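Local coordinates for protein lysozyme (Asticcacaulis excentricus, PDB 6H9D) that is a phage-lysozyme-type muramidase domain of SpmX, of the peptidoglycan-hydrolase class, probably co-opted from a phage lysin for roles in cell morphogenesis and stalk synthesis, at residues Gly10-Leu13 and Ile14-Phe17; Tyr36-Thr39 and Phe40-Arg43; Pro75-Gln78 and Asn79-Asp82. One frame throughout, in Å; residues are numbered along the deposited sequence.

Contact 1: residues Gly10-Leu13 and Ile14-Phe17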
loop_
_atom_site.group_PDB
_atom_site.type_symbol
_atom_site.label_atom_id
_atom_site.label_comp_id
_atom_site.label_asym_id
_atom_site.label_seq_id
_atom_site.Cartn_x
_atom_site.Cartn_y
_atom_site.Cartn_z
ATOM N N GLY A 10 -4.497 -7.557 -6.642
ATOM C CA GLY A 10 -4.053 -6.680 -5.558
ATOM C C GLY A 10 -2.665 -6.123 -5.826
ATOM O O GLY A 10 -2.384 -4.940 -5.657
ATOM N N VAL A 11 -1.761 -7.008 -6.266
ATOM C CA VAL A 11 -0.421 -6.597 -6.649
ATOM C C VAL A 11 -0.493 -5.603 -7.810
ATOM O O VAL A 11 0.174 -4.585 -7.787
ATOM C CB VAL A 11 0.477 -7.808 -6.975
ATOM C CG1 VAL A 11 1.803 -7.350 -7.550
ATOM C CG2 VAL A 11 0.679 -8.676 -5.733
ATOM N N GLU A 12 -1.328 -5.883 -8.816
ATOM C CA GLU A 12 -1.415 -5.001 -10.000
ATOM C C GLU A 12 -1.950 -3.616 -9.591
ATOM O O GLU A 12 -1.487 -2.595 -10.081
ATOM C CB GLU A 12 -2.317 -5.595 -11.089
ATOM C CG GLU A 12 -1.802 -6.883 -11.707
ATOM C CD GLU A 12 -0.331 -6.908 -12.095
ATOM O OE1 GLU A 12 0.125 -5.938 -12.745
ATOM O OE2 GLU A 12 0.343 -7.905 -11.744
ATOM N N LEU A 13 -2.927 -3.577 -8.685
ATOM C CA LEU A 13 -3.433 -2.304 -8.181
ATOM C C LEU A 13 -2.280 -1.479 -7.579
ATOM O O LEU A 13 -2.072 -0.310 -7.887
ATOM C CB LEU A 13 -4.519 -2.565 -7.131
ATOM C CG LEU A 13 -5.042 -1.293 -6.463
ATOM C CD1 LEU A 13 -5.806 -0.460 -7.474
ATOM C CD2 LEU A 13 -5.913 -1.583 -5.255
ATOM N N ILE A 14 -1.496 -2.121 -6.718
ATOM C CA ILE A 14 -0.425 -1.453 -6.009
ATOM C C ILE A 14 0.614 -0.938 -7.008
ATOM O O ILE A 14 1.064 0.211 -6.924
ATOM C CB ILE A 14 0.160 -2.394 -4.941
ATOM C CG1 ILE A 14 -0.859 -2.546 -3.806
ATOM C CG2 ILE A 14 1.515 -1.915 -4.452
ATOM C CD1 ILE A 14 -0.467 -3.523 -2.728
ATOM N N LYS A 15 0.944 -1.782 -7.983
ATOM C CA LYS A 15 1.927 -1.443 -8.995
ATOM C C LYS A 15 1.442 -0.243 -9.828
ATOM O O LYS A 15 2.246 0.511 -10.349
ATOM C CB LYS A 15 2.143 -2.691 -9.847
ATOM C CG LYS A 15 3.289 -2.661 -10.830
ATOM C CD LYS A 15 3.286 -3.901 -11.710
ATOM C CE LYS A 15 3.432 -5.162 -10.892
ATOM N NZ LYS A 15 3.536 -6.363 -11.748
ATOM N N SER A 16 0.127 -0.098 -9.977
ATOM C CA SER A 16 -0.460 0.906 -10.854
ATOM C C SER A 16 -0.182 2.305 -10.309
ATOM O O SER A 16 -0.214 3.258 -11.056
ATOM C CB SER A 16 -1.947 0.671 -11.049
ATOM O OG SER A 16 -2.663 0.971 -9.861
ATOM N N PHE A 17 0.126 2.414 -9.011
ATOM C CA PHE A 17 0.414 3.688 -8.393
ATOM C C PHE A 17 1.918 3.982 -8.414
ATOM O O PHE A 17 2.348 5.032 -7.947
ATOM C CB PHE A 17 -0.129 3.742 -6.953
ATOM C CG PHE A 17 -1.587 3.398 -6.828
ATOM C CD1 PHE A 17 -2.534 4.118 -7.530
ATOM C CD2 PHE A 17 -2.019 2.354 -6.019
ATOM C CE1 PHE A 17 -3.873 3.775 -7.453
ATOM C CE2 PHE A 17 -3.364 2.046 -5.910
ATOM C CZ PHE A 17 -4.289 2.759 -6.639
#
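Ile14 sits one turn on from Gly10 in helix 8-16, the N-terminal helix of this phage-lysozyme fold, and the two are joined by the usual i to i+4 bond, Ile14 N to Gly10 O at 3.1 Å. The isoleucine is buried. Its CG1 branch runs back over the same carbonyl, 3.4 Å from Gly10 O, and the side chain packs against Val85 and Phe89 of helix 78-91 and Leu61 of helix 50-71. Lys15 repeats the backbone pattern with Val11 O, but its side chain behaves differently. With CG anti to the backbone N (chi1 -170°) and a single bend at chi3, the chain lies beside that of Glu12 and points the same way. Its ammonium reaches the carboxylate in a long salt bridge, Lys15 NZ to Glu12 OE2 at 3.5 Å, with Glu12 OE1 almost as near. The stronger partner of the lysine is Asp54 of helix 50-71, so the ammonium has acidic partners on its own helix and on the next long one, and ties the two together. Ser16 N donates to Glu12 O at 3.0 Å with a bent angle of 130°, and a weak second bond runs to Leu13 O. The Ser16 hydroxyl is modelled so close to that same oxygen that its exact placement is doubtful. Phe17 follows. Leu13 O lies over one face of its ring, 3.3 Å from Phe17 CD2, while helix 133-146 flanks both Leu13 and Phe17 through Ser141. The leucine and phenylalanine side chains slant across one another, and the closest touch between them is Leu13 CD1 against Phe17 CZ at 3.7 Å.

Contact 2: residues Tyr36-Thr39 and Phe40-Arg43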
loop_
_atom_site.group_PDB
_atom_site.type_symbol
_atom_site.label_atom_id
_atom_site.label_comp_id
_atom_site.label_asym_id
_atom_site.label_seq_id
_atom_site.Cartn_x
_atom_site.Cartn_y
_atom_site.Cartn_z
ATOM N N TYR A 36 9.830 -0.980 -8.255
ATOM C CA TYR A 36 8.736 -0.169 -7.753
ATOM C C TYR A 36 9.053 0.324 -6.337
ATOM O O TYR A 36 8.411 -0.075 -5.393
ATOM C CB TYR A 36 7.439 -0.980 -7.766
ATOM C CG TYR A 36 7.061 -1.496 -9.131
ATOM C CD1 TYR A 36 6.638 -0.637 -10.136
ATOM C CD2 TYR A 36 7.141 -2.841 -9.417
ATOM C CE1 TYR A 36 6.318 -1.113 -11.398
ATOM C CE2 TYR A 36 6.820 -3.334 -10.665
ATOM C CZ TYR A 36 6.430 -2.464 -11.666
ATOM O OH TYR A 36 6.093 -2.978 -12.876
ATOM N N GLY A 37 10.110 1.119 -6.223
ATOM C CA GLY A 37 10.544 1.713 -4.949
ATOM C C GLY A 37 11.247 0.730 -4.039
ATOM O O GLY A 37 11.239 0.955 -2.856
ATOM N N HIS A 38 11.844 -0.316 -4.596
ATOM C CA HIS A 38 12.532 -1.346 -3.780
ATOM C C HIS A 38 13.917 -0.858 -3.350
ATOM O O HIS A 38 14.597 -0.288 -4.177
ATOM C CB HIS A 38 12.595 -2.678 -4.522
ATOM C CG HIS A 38 13.353 -3.711 -3.771
ATOM N ND1 HIS A 38 12.797 -4.439 -2.778
ATOM C CD2 HIS A 38 14.638 -4.082 -3.816
ATOM C CE1 HIS A 38 13.689 -5.242 -2.279
ATOM N NE2 HIS A 38 14.805 -5.041 -2.887
ATOM N N THR A 39 14.318 -1.137 -2.113
ATOM C CA THR A 39 15.637 -0.670 -1.639
ATOM C C THR A 39 16.446 -1.749 -0.914
ATOM O O THR A 39 17.625 -1.750 -1.072
ATOM C CB THR A 39 15.477 0.496 -0.661
ATOM O OG1 THR A 39 14.661 0.062 0.416
ATOM C CG2 THR A 39 14.888 1.736 -1.295
ATOM N N PHE A 40 15.802 -2.626 -0.157
ATOM C CA PHE A 40 16.542 -3.562 0.730
ATOM C C PHE A 40 17.639 -4.364 0.020
ATOM O O PHE A 40 18.662 -4.532 0.629
ATOM C CB PHE A 40 15.606 -4.297 1.687
ATOM C CG PHE A 40 14.914 -5.519 1.153
ATOM C CD1 PHE A 40 15.622 -6.663 0.860
ATOM C CD2 PHE A 40 13.545 -5.545 0.995
ATOM C CE1 PHE A 40 14.974 -7.797 0.408
ATOM C CE2 PHE A 40 12.904 -6.680 0.536
ATOM C CZ PHE A 40 13.621 -7.803 0.237
ATOM N N SER A 41 17.412 -4.837 -1.203
ATOM C CA SER A 41 18.458 -5.592 -1.937
ATOM C C SER A 41 18.902 -4.828 -3.195
ATOM O O SER A 41 19.608 -5.405 -3.997
ATOM C CB SER A 41 18.009 -6.977 -2.262
ATOM O OG SER A 41 17.013 -6.961 -3.258
ATOM N N ALA A 42 18.470 -3.573 -3.354
ATOM C CA ALA A 42 18.887 -2.762 -4.517
ATOM C C ALA A 42 20.318 -2.277 -4.288
ATOM O O ALA A 42 20.605 -1.770 -3.225
ATOM C CB ALA A 42 17.948 -1.623 -4.761
ATOM N N ARG A 43 21.168 -2.458 -5.287
ATOM C CA ARG A 43 22.587 -2.095 -5.203
ATOM C C ARG A 43 23.007 -1.293 -6.441
ATOM O O ARG A 43 22.314 -1.266 -7.448
ATOM C CB ARG A 43 23.446 -3.356 -5.112
ATOM C CG ARG A 43 23.128 -4.233 -3.909
ATOM C CD ARG A 43 23.352 -3.607 -2.538
ATOM N NE ARG A 43 22.881 -4.505 -1.468
ATOM C CZ ARG A 43 21.819 -4.286 -0.691
ATOM N NH1 ARG A 43 21.033 -3.234 -0.890
ATOM N NH2 ARG A 43 21.561 -5.123 0.304
#
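Thr39 to Ala42 make a type I beta turn, closed by Ala42 N to Thr39 O at 3.0 Å. His38, just ahead of the turn, swings its imidazole round to the turn's own atoms: CG stands anti to the backbone N (chi1 176°), which carries the ring to the backbone N-H and hydroxyl of Ser41. There NE2 is gripped twice. The backbone N of Ser41 donates to His38 NE2 at 3.1 Å, coming in from well out of the ring plane, while Ser41 OG meets His38 NE2 at 2.9 Å at the ring's edge, near its plane. Its second nitrogen, ND1, hydrogen-bonds Asp60 of helix 50-71, so both ring nitrogens are engaged and the ring's rotation is fixed. The imidazole presents its edge to the phenyl face of Phe40 in a T-shaped stack, with His38 CE1 only 3.3 Å from Phe40 CE2 and the planes at 67°. Beyond the turn, Arg43 folds back on the loop: its NH2 donates to Phe40 O at 3.0 Å, in the carbonyl plane on a lone pair, and its NH1 donates to Ala42 O at 2.8 Å. The Ala42 methyl points back at the preceding residues, 3.7 Å from His38 O to Ala42 CB, and also touches Ile34 of strand 32-35. A histidine placed just after the beta hairpin and paired with an aspartate of the long helix recalls T4 lysozyme, and here that pair pins the turn to helix 50-71.

Contact 3: residues Pro75-Gln78 and Asn79-Asp82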
loop_
_atom_site.group_PDB
_atom_site.type_symbol
_atom_site.label_atom_id
_atom_site.label_comp_id
_atom_site.label_asym_id
_atom_site.label_seq_id
_atom_site.Cartn_x
_atom_site.Cartn_y
_atom_site.Cartn_z
ATOM N N PRO A 75 -13.388 -11.207 9.804
ATOM C CA PRO A 75 -13.136 -11.932 8.570
ATOM C C PRO A 75 -13.113 -10.944 7.399
ATOM O O PRO A 75 -13.804 -9.978 7.427
ATOM C CB PRO A 75 -14.324 -12.881 8.448
ATOM C CG PRO A 75 -14.883 -12.933 9.843
ATOM C CD PRO A 75 -14.664 -11.542 10.389
ATOM N N LEU A 76 -12.301 -11.226 6.393
ATOM C CA LEU A 76 -12.217 -10.308 5.243
ATOM C C LEU A 76 -12.445 -11.080 3.954
ATOM O O LEU A 76 -12.133 -12.250 3.906
ATOM C CB LEU A 76 -10.798 -9.747 5.166
ATOM C CG LEU A 76 -10.344 -8.812 6.274
ATOM C CD1 LEU A 76 -8.898 -8.448 6.054
ATOM C CD2 LEU A 76 -11.194 -7.565 6.314
ATOM N N THR A 77 -12.962 -10.387 2.952
ATOM C CA THR A 77 -13.027 -10.961 1.595
ATOM C C THR A 77 -11.656 -10.716 0.945
ATOM O O THR A 77 -10.912 -9.850 1.420
ATOM C CB THR A 77 -14.131 -10.311 0.755
ATOM O OG1 THR A 77 -13.720 -9.009 0.367
ATOM C CG2 THR A 77 -15.464 -10.251 1.454
ATOM N N GLN A 78 -11.354 -11.418 -0.138
ATOM C CA GLN A 78 -10.057 -11.194 -0.814
ATOM C C GLN A 78 -9.925 -9.729 -1.252
ATOM O O GLN A 78 -8.867 -9.193 -1.087
ATOM C CB GLN A 78 -9.914 -12.106 -2.022
ATOM C CG GLN A 78 -8.603 -11.918 -2.754
ATOM C CD GLN A 78 -7.451 -12.422 -1.927
ATOM O OE1 GLN A 78 -7.460 -13.540 -1.443
ATOM N NE2 GLN A 78 -6.453 -11.584 -1.758
ATOM N N ASN A 79 -10.983 -9.143 -1.806
ATOM C CA ASN A 79 -10.960 -7.731 -2.265
ATOM C C ASN A 79 -10.693 -6.798 -1.085
ATOM O O ASN A 79 -9.952 -5.863 -1.260
ATOM C CB ASN A 79 -12.237 -7.348 -3.002
ATOM C CG ASN A 79 -12.372 -8.060 -4.326
ATOM O OD1 ASN A 79 -11.421 -8.617 -4.821
ATOM N ND2 ASN A 79 -13.555 -8.055 -4.898
ATOM N N GLN A 80 -11.295 -7.066 0.067
ATOM C CA GLN A 80 -11.115 -6.196 1.217
ATOM C C GLN A 80 -9.649 -6.255 1.659
ATOM O O GLN A 80 -9.019 -5.230 1.925
ATOM C CB GLN A 80 -12.033 -6.597 2.364
ATOM C CG GLN A 80 -13.489 -6.196 2.166
ATOM C CD GLN A 80 -14.384 -6.863 3.187
ATOM O OE1 GLN A 80 -14.038 -7.875 3.783
ATOM N NE2 GLN A 80 -15.543 -6.277 3.412
ATOM N N PHE A 81 -9.114 -7.468 1.674
ATOM C CA PHE A 81 -7.735 -7.706 2.088
ATOM C C PHE A 81 -6.774 -6.993 1.133
ATOM O O PHE A 81 -5.904 -6.292 1.580
ATOM C CB PHE A 81 -7.437 -9.203 2.135
ATOM C CG PHE A 81 -6.053 -9.483 2.656
ATOM C CD1 PHE A 81 -5.766 -9.270 3.995
ATOM C CD2 PHE A 81 -5.019 -9.792 1.787
ATOM C CE1 PHE A 81 -4.483 -9.478 4.484
ATOM C CE2 PHE A 81 -3.738 -10.002 2.276
ATOM C CZ PHE A 81 -3.473 -9.819 3.618
ATOM N N ASP A 82 -6.971 -7.190 -0.176
ATOM C CA ASP A 82 -6.135 -6.607 -1.217
ATOM C C ASP A 82 -6.114 -5.071 -1.070
ATOM O O ASP A 82 -5.068 -4.457 -1.118
ATOM C CB ASP A 82 -6.658 -6.978 -2.605
ATOM C CG ASP A 82 -6.319 -8.379 -3.085
ATOM O OD1 ASP A 82 -5.479 -9.065 -2.439
ATOM O OD2 ASP A 82 -6.876 -8.760 -4.117
#
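Gln80 and Thr77 grip each other across the first turn of helix 78-91. Starting at the glutamine's CB, the chain leans over the threonine, Gln80 CB standing 3.6 Å from Thr77 OG1. CG comes closer still, Gln80 CG to Thr77 OG1 at 3.3 Å. From there the chain stays extended (chi2 168°), and CD passes the same hydroxyl before OE1 turns to the backbone, taking the N-H of Thr77 in a nearly straight bond of 2.9 Å from Thr77 N to Gln80 OE1. The return bond runs from Gln80 N to Thr77 OG1 at 3.1 Å. Together the two bonds make a capping box with Thr77 as N-cap. A hydrophobic staple spans the same helix start: Leu76, just before the cap, meets the ring edge of Phe81, Leu76 CD1 lying 3.8 Å from Phe81 CD1. One residue along, Gln78 bends at chi2 and donates from NE2 to Asp82 OD1 at 2.8 Å. The bond lies in the glutamine's amide plane but meets the carboxylate from above its plane. Gln78 NE2 also reaches Lys5 O, and Asp82 OD2 takes the hydroxyl of Ser7.

How the contacts relate
Contact 1 lies nearest the middle of the chain, its centre about 17 Å from that of contact 2 and about 15 Å from that of contact 3, which are on opposite sides of the chain's centre. Helix 50-71 serves all three, through Asp54 for contact 1, Asp60 for contact 2 and Val65 with Val68 for contact 3. Helix 78-91 carries part of contact 3 and packs on Ile14 and Phe17 of contact 1; both also share helix 133-146, and Ser7 bonds Gly10 and Asp82. Contact 1 reaches contact 2 through Lys15, packed on Tyr36. All three are partly buried: contact 1 buries its Ile14 side, 75-82 caps a helix start, and loop 36-43 holds a histidine-centred polar turn.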